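Local coordinates for Sn-glycerol-3-phosphate ABC transporter substrate-binding protein UspB (Mycobacterium tuberculosis, PDB 4MFI) that probably serves as the substrate-binding subunit of an ABC transporter, capturing glycerophosphocholine for uptake into the mycobacterial cell, at residues A[112-126]-A[310-324]. Numbering follows the deposited sequence.
Sequences GVLTALDDLFGQVGV and AIPAKLSEERKVNAL
The ring of Phe-121 meets Leu-324 at its edge: CD1 of the leucine lies near the ring plane, 4.0 Å from CE1, while one face of the ring carries the carbonyl O of Leu-117, offset toward the rim. Leu-324 illustrates how one branched side chain can serve several partners on a crossing helix and the turn that follows it. With CG anti to the backbone N (chi1 -178°), it sends CD1 to the ring and CD2 among Leu-120, Val-124 and Val-126, 3.5 Å from Leu-120 CB. Leu-120 answers as a knob into a hole formed by Glu-317, Lys-320, Val-321 and Leu-324, its CD2 resting against Val-321 CG2. Beyond it, a water donates to both Gln-123 OE1 and Glu-317 OE1, linking the two side chains.

Backbone and hydroxyl hydrogen bonds join the other half. A single beta bridge pairs Leu-114 with Pro-312. Ala-313 N donates to Val-113 O (2.8 Å), and Ile-311 O is gripped twice by Thr-115: N approaches almost head-on to the carbonyl (2.8 Å), whereas OG1 donates from above the carbonyl plane (3.0 Å). Beside them Leu-117 CD2 packs on Ile-311 CD1 (3.7 Å). The extended Lys-320 meets Thr-115 tip to tip, CE 3.3 Å from OG1, and its NZ bonds to Ala-313 O, tying the helix back to the loop before it.

The axes of 118-124 and 317-324 cross at -70°, 10.4 Å apart, on the periphery of an alpha/beta domain of this periplasmic-binding-protein fold. Leu-117 and Phe-121 also pack on Val-148 of strand 144-160, Leu-114 reaches helix 104-110, and Ala-310 belongs to strand 307-310, which pairs antiparallel with strand 97-101.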
loop_
_atom_site.group_PDB
_atom_site.type_symbol
_atom_site.label_atom_id
_atom_site.label_comp_id
_atom_site.label_asym_id
_atom_site.label_seq_id
_atom_site.Cartn_x
_atom_site.Cartn_y
_atom_site.Cartn_z
ATOM N N GLY A 112 -21.272 -5.048 -6.575
ATOM C CA GLY A 112 -21.594 -5.657 -7.854
ATOM C C GLY A 112 -21.320 -4.779 -9.061
ATOM O O GLY A 112 -21.753 -5.099 -10.172
ATOM N N VAL A 113 -20.590 -3.683 -8.863
ATOM C CA VAL A 113 -20.364 -2.730 -9.953
ATOM C C VAL A 113 -19.012 -2.856 -10.665
ATOM O O VAL A 113 -18.705 -2.051 -11.543
ATOM C CB VAL A 113 -20.579 -1.262 -9.502
ATOM C CG1 VAL A 113 -21.960 -1.091 -8.883
ATOM C CG2 VAL A 113 -19.480 -0.825 -8.527
ATOM N N LEU A 114 -18.211 -3.855 -10.289
ATOM C CA LEU A 114 -16.949 -4.129 -10.975
ATOM C C LEU A 114 -16.962 -5.479 -11.693
ATOM O O LEU A 114 -17.603 -6.433 -11.250
ATOM C CB LEU A 114 -15.778 -4.105 -9.997
ATOM C CG LEU A 114 -15.516 -2.819 -9.216
ATOM C CD1 LEU A 114 -14.270 -3.015 -8.360
ATOM C CD2 LEU A 114 -15.361 -1.625 -10.138
ATOM N N THR A 115 -16.220 -5.562 -12.790
ATOM C CA THR A 115 -16.095 -6.805 -13.542
ATOM C C THR A 115 -15.082 -7.736 -12.889
ATOM O O THR A 115 -13.957 -7.323 -12.598
ATOM C CB THR A 115 -15.612 -6.512 -14.977
ATOM O OG1 THR A 115 -16.504 -5.580 -15.602
ATOM C CG2 THR A 115 -15.549 -7.786 -15.810
ATOM N N ALA A 116 -15.473 -8.986 -12.651
ATOM C CA ALA A 116 -14.511 -10.022 -12.283
ATOM C C ALA A 116 -13.683 -10.325 -13.530
ATOM O O ALA A 116 -14.235 -10.627 -14.592
ATOM C CB ALA A 116 -15.224 -11.274 -11.784
ATOM N N LEU A 117 -12.363 -10.236 -13.399
ATOM C CA LEU A 117 -11.472 -10.157 -14.560
ATOM C C LEU A 117 -10.923 -11.480 -15.083
ATOM O O LEU A 117 -10.312 -11.508 -16.151
ATOM C CB LEU A 117 -10.283 -9.243 -14.245
ATOM C CG LEU A 117 -10.628 -7.791 -13.923
ATOM C CD1 LEU A 117 -9.381 -7.002 -13.561
ATOM C CD2 LEU A 117 -11.346 -7.152 -15.102
ATOM N N ASP A 118 -11.126 -12.567 -14.351
ATOM C CA ASP A 118 -10.415 -13.810 -14.658
ATOM C C ASP A 118 -10.677 -14.388 -16.047
ATOM O O ASP A 118 -9.741 -14.818 -16.730
ATOM C CB ASP A 118 -10.702 -14.847 -13.581
ATOM C CG ASP A 118 -10.412 -14.318 -12.201
ATOM O OD1 ASP A 118 -11.262 -13.569 -11.674
ATOM O OD2 ASP A 118 -9.321 -14.611 -11.659
ATOM N N ASP A 119 -11.935 -14.390 -16.470
ATOM C CA ASP A 119 -12.264 -14.881 -17.802
ATOM C C ASP A 119 -11.605 -14.009 -18.864
ATOM O O ASP A 119 -11.022 -14.520 -19.822
ATOM C CB ASP A 119 -13.779 -14.922 -18.008
ATOM C CG ASP A 119 -14.433 -16.081 -17.283
ATOM O OD1 ASP A 119 -13.700 -16.983 -16.823
ATOM O OD2 ASP A 119 -15.680 -16.098 -17.183
ATOM N N LEU A 120 -11.685 -12.695 -18.684
ATOM C CA LEU A 120 -11.034 -11.760 -19.603
ATOM C C LEU A 120 -9.509 -11.913 -19.634
ATOM O O LEU A 120 -8.907 -11.825 -20.706
ATOM C CB LEU A 120 -11.440 -10.312 -19.298
ATOM C CG LEU A 120 -12.853 -9.889 -19.698
ATOM C CD1 LEU A 120 -13.263 -8.598 -18.997
ATOM C CD2 LEU A 120 -12.935 -9.708 -21.200
ATOM N N PHE A 121 -8.891 -12.139 -18.471
ATOM C CA PHE A 121 -7.454 -12.423 -18.410
ATOM C C PHE A 121 -7.102 -13.538 -19.395
ATOM O O PHE A 121 -6.144 -13.433 -20.165
ATOM C CB PHE A 121 -7.041 -12.899 -17.008
ATOM C CG PHE A 121 -6.936 -11.809 -15.963
ATOM C CD1 PHE A 121 -6.828 -10.468 -16.308
ATOM C CD2 PHE A 121 -6.907 -12.153 -14.616
ATOM C CE1 PHE A 121 -6.710 -9.489 -15.323
ATOM C CE2 PHE A 121 -6.781 -11.185 -13.631
ATOM C CZ PHE A 121 -6.688 -9.852 -13.984
ATOM N N GLY A 122 -7.879 -14.615 -19.358
ATOM C CA GLY A 122 -7.596 -15.781 -20.170
ATOM C C GLY A 122 -7.940 -15.582 -21.633
ATOM O O GLY A 122 -7.351 -16.215 -22.499
ATOM N N GLN A 123 -8.900 -14.704 -21.906
ATOM C CA GLN A 123 -9.329 -14.432 -23.274
ATOM C C GLN A 123 -8.299 -13.566 -23.994
ATOM O O GLN A 123 -7.957 -13.813 -25.156
ATOM C CB GLN A 123 -10.696 -13.736 -23.261
ATOM C CG GLN A 123 -11.189 -13.265 -24.623
ATOM C CD GLN A 123 -12.543 -12.576 -24.544
ATOM O OE1 GLN A 123 -13.296 -12.762 -23.586
ATOM N NE2 GLN A 123 -12.857 -11.774 -25.556
ATOM N N VAL A 124 -7.797 -12.562 -23.281
ATOM C CA VAL A 124 -6.857 -11.589 -23.824
ATOM C C VAL A 124 -5.420 -12.125 -23.730
ATOM O O VAL A 124 -4.517 -11.655 -24.429
ATOM C CB VAL A 124 -7.040 -10.218 -23.097
ATOM C CG1 VAL A 124 -5.964 -9.209 -23.480
ATOM C CG2 VAL A 124 -8.423 -9.645 -23.408
ATOM N N GLY A 125 -5.211 -13.128 -22.882
ATOM C CA GLY A 125 -3.895 -13.728 -22.728
ATOM C C GLY A 125 -2.967 -12.940 -21.817
ATOM O O GLY A 125 -1.770 -12.812 -22.093
ATOM N N VAL A 126 -3.513 -12.398 -20.732
ATOM C CA VAL A 126 -2.698 -11.679 -19.763
ATOM C C VAL A 126 -1.799 -12.664 -19.014
ATOM O O VAL A 126 -2.267 -13.700 -18.527
ATOM C CB VAL A 126 -3.584 -10.906 -18.765
ATOM C CG1 VAL A 126 -2.725 -10.183 -17.731
ATOM C CG2 VAL A 126 -4.481 -9.921 -19.512
ATOM N N ALA A 310 -9.454 -1.021 -12.346
ATOM C CA ALA A 310 -10.636 -1.878 -12.419
ATOM C C ALA A 310 -11.510 -1.503 -13.617
ATOM O O ALA A 310 -11.406 -0.398 -14.153
ATOM C CB ALA A 310 -11.447 -1.760 -11.131
ATOM N N ILE A 311 -12.385 -2.423 -14.009
ATOM C CA ILE A 311 -13.288 -2.228 -15.138
ATOM C C ILE A 311 -14.726 -2.324 -14.638
ATOM O O ILE A 311 -15.143 -3.372 -14.153
ATOM C CB ILE A 311 -13.058 -3.317 -16.214
ATOM C CG1 ILE A 311 -11.600 -3.321 -16.683
ATOM C CG2 ILE A 311 -14.012 -3.141 -17.397
ATOM C CD1 ILE A 311 -11.293 -4.451 -17.665
ATOM N N PRO A 312 -15.495 -1.232 -14.748
ATOM C CA PRO A 312 -16.894 -1.281 -14.306
ATOM C C PRO A 312 -17.718 -2.366 -15.001
ATOM O O PRO A 312 -17.521 -2.659 -16.190
ATOM C CB PRO A 312 -17.420 0.105 -14.680
ATOM C CG PRO A 312 -16.201 0.983 -14.578
ATOM C CD PRO A 312 -15.092 0.128 -15.146
ATOM N N ALA A 313 -18.655 -2.940 -14.250
ATOM C CA ALA A 313 -19.515 -4.004 -14.753
ATOM C C ALA A 313 -20.470 -3.534 -15.847
ATOM O O ALA A 313 -20.871 -4.331 -16.697
ATOM C CB ALA A 313 -20.303 -4.632 -13.608
ATOM N N LYS A 314 -20.852 -2.258 -15.829
ATOM C CA LYS A 314 -21.872 -1.785 -16.770
ATOM C C LYS A 314 -21.304 -1.267 -18.097
ATOM O O LYS A 314 -21.777 -0.276 -18.655
ATOM C CB LYS A 314 -22.798 -0.755 -16.123
ATOM C CG LYS A 314 -22.155 0.566 -15.776
ATOM C CD LYS A 314 -23.213 1.654 -15.660
ATOM C CE LYS A 314 -24.363 1.218 -14.772
ATOM N NZ LYS A 314 -25.280 2.342 -14.443
ATOM N N LEU A 315 -20.290 -1.959 -18.599
ATOM C CA LEU A 315 -19.787 -1.727 -19.946
ATOM C C LEU A 315 -20.283 -2.852 -20.838
ATOM O O LEU A 315 -20.546 -3.958 -20.358
ATOM C CB LEU A 315 -18.256 -1.746 -19.962
ATOM C CG LEU A 315 -17.426 -0.817 -19.078
ATOM C CD1 LEU A 315 -15.960 -0.879 -19.514
ATOM C CD2 LEU A 315 -17.940 0.612 -19.089
ATOM N N SER A 316 -20.405 -2.584 -22.134
ATOM C CA SER A 316 -20.627 -3.657 -23.094
ATOM C C SER A 316 -19.426 -4.602 -23.063
ATOM O O SER A 316 -18.338 -4.221 -22.609
ATOM C CB SER A 316 -20.797 -3.092 -24.501
ATOM O OG SER A 316 -19.570 -2.573 -24.987
ATOM N N GLU A 317 -19.617 -5.833 -23.534
ATOM C CA GLU A 317 -18.519 -6.795 -23.565
ATOM C C GLU A 317 -17.342 -6.292 -24.394
ATOM O O GLU A 317 -16.190 -6.452 -23.991
ATOM C CB GLU A 317 -18.981 -8.170 -24.060
ATOM C CG GLU A 317 -19.405 -9.115 -22.939
ATOM C CD GLU A 317 -18.287 -9.392 -21.938
ATOM O OE1 GLU A 317 -17.097 -9.326 -22.323
ATOM O OE2 GLU A 317 -18.603 -9.679 -20.762
ATOM N N GLU A 318 -17.630 -5.672 -25.538
ATOM C CA GLU A 318 -16.571 -5.123 -26.384
ATOM C C GLU A 318 -15.748 -4.086 -25.627
ATOM O O GLU A 318 -14.515 -4.099 -25.684
ATOM C CB GLU A 318 -17.138 -4.508 -27.670
ATOM C CG GLU A 318 -16.110 -3.687 -28.457
ATOM C CD GLU A 318 -16.560 -3.336 -29.868
ATOM O OE1 GLU A 318 -17.354 -4.103 -30.456
ATOM O OE2 GLU A 318 -16.112 -2.293 -30.394
ATOM N N ARG A 319 -16.423 -3.190 -24.912
ATOM C CA ARG A 319 -15.704 -2.167 -24.160
ATOM C C ARG A 319 -14.890 -2.761 -23.013
ATOM O O ARG A 319 -13.819 -2.251 -22.695
ATOM C CB ARG A 319 -16.647 -1.067 -23.660
ATOM C CG ARG A 319 -17.275 -0.257 -24.791
ATOM C CD ARG A 319 -17.908 1.042 -24.308
ATOM N NE ARG A 319 -16.904 2.028 -23.914
ATOM C CZ ARG A 319 -16.337 2.892 -24.752
ATOM N NH1 ARG A 319 -16.674 2.901 -26.041
ATOM N NH2 ARG A 319 -15.432 3.752 -24.305
ATOM N N LYS A 320 -15.377 -3.842 -22.406
ATOM C CA LYS A 320 -14.611 -4.503 -21.344
ATOM C C LYS A 320 -13.308 -5.090 -21.879
ATOM O O LYS A 320 -12.252 -4.968 -21.248
ATOM C CB LYS A 320 -15.434 -5.598 -20.656
ATOM C CG LYS A 320 -16.557 -5.067 -19.801
ATOM C CD LYS A 320 -17.274 -6.186 -19.074
ATOM C CE LYS A 320 -18.452 -5.627 -18.306
ATOM N NZ LYS A 320 -19.262 -6.688 -17.657
ATOM N N VAL A 321 -13.386 -5.737 -23.040
ATOM C CA VAL A 321 -12.199 -6.288 -23.672
ATOM C C VAL A 321 -11.186 -5.178 -23.949
ATOM O O VAL A 321 -10.007 -5.323 -23.635
ATOM C CB VAL A 321 -12.560 -7.038 -24.964
ATOM C CG1 VAL A 321 -11.309 -7.402 -25.749
ATOM C CG2 VAL A 321 -13.354 -8.286 -24.621
ATOM N N ASN A 322 -11.641 -4.064 -24.517
ATOM C CA ASN A 322 -10.722 -2.966 -24.820
ATOM C C ASN A 322 -10.112 -2.359 -23.564
ATOM O O ASN A 322 -8.929 -2.004 -23.538
ATOM C CB ASN A 322 -11.411 -1.887 -25.656
ATOM C CG ASN A 322 -11.763 -2.371 -27.043
ATOM O OD1 ASN A 322 -11.136 -3.292 -27.568
ATOM N ND2 ASN A 322 -12.769 -1.748 -27.651
ATOM N N ALA A 323 -10.924 -2.248 -22.521
ATOM C CA ALA A 323 -10.452 -1.735 -21.244
ATOM C C ALA A 323 -9.339 -2.620 -20.676
ATOM O O ALA A 323 -8.326 -2.113 -20.175
ATOM C CB ALA A 323 -11.610 -1.612 -20.265
ATOM N N LEU A 324 -9.510 -3.939 -20.767
ATOM C CA LEU A 324 -8.479 -4.845 -20.269
ATOM C C LEU A 324 -7.214 -4.805 -21.125
ATOM O O LEU A 324 -6.105 -4.897 -20.595
ATOM C CB LEU A 324 -8.991 -6.284 -20.131
ATOM C CG LEU A 324 -7.917 -7.223 -19.563
ATOM C CD1 LEU A 324 -7.514 -6.793 -18.148
ATOM C CD2 LEU A 324 -8.339 -8.672 -19.580
HETATM O O HOH W 1 -20.615 -0.714 -13.240
HETATM O O HOH W 2 -12.789 -4.782 -12.443
HETATM O O HOH W 3 -15.749 -11.090 -23.804
#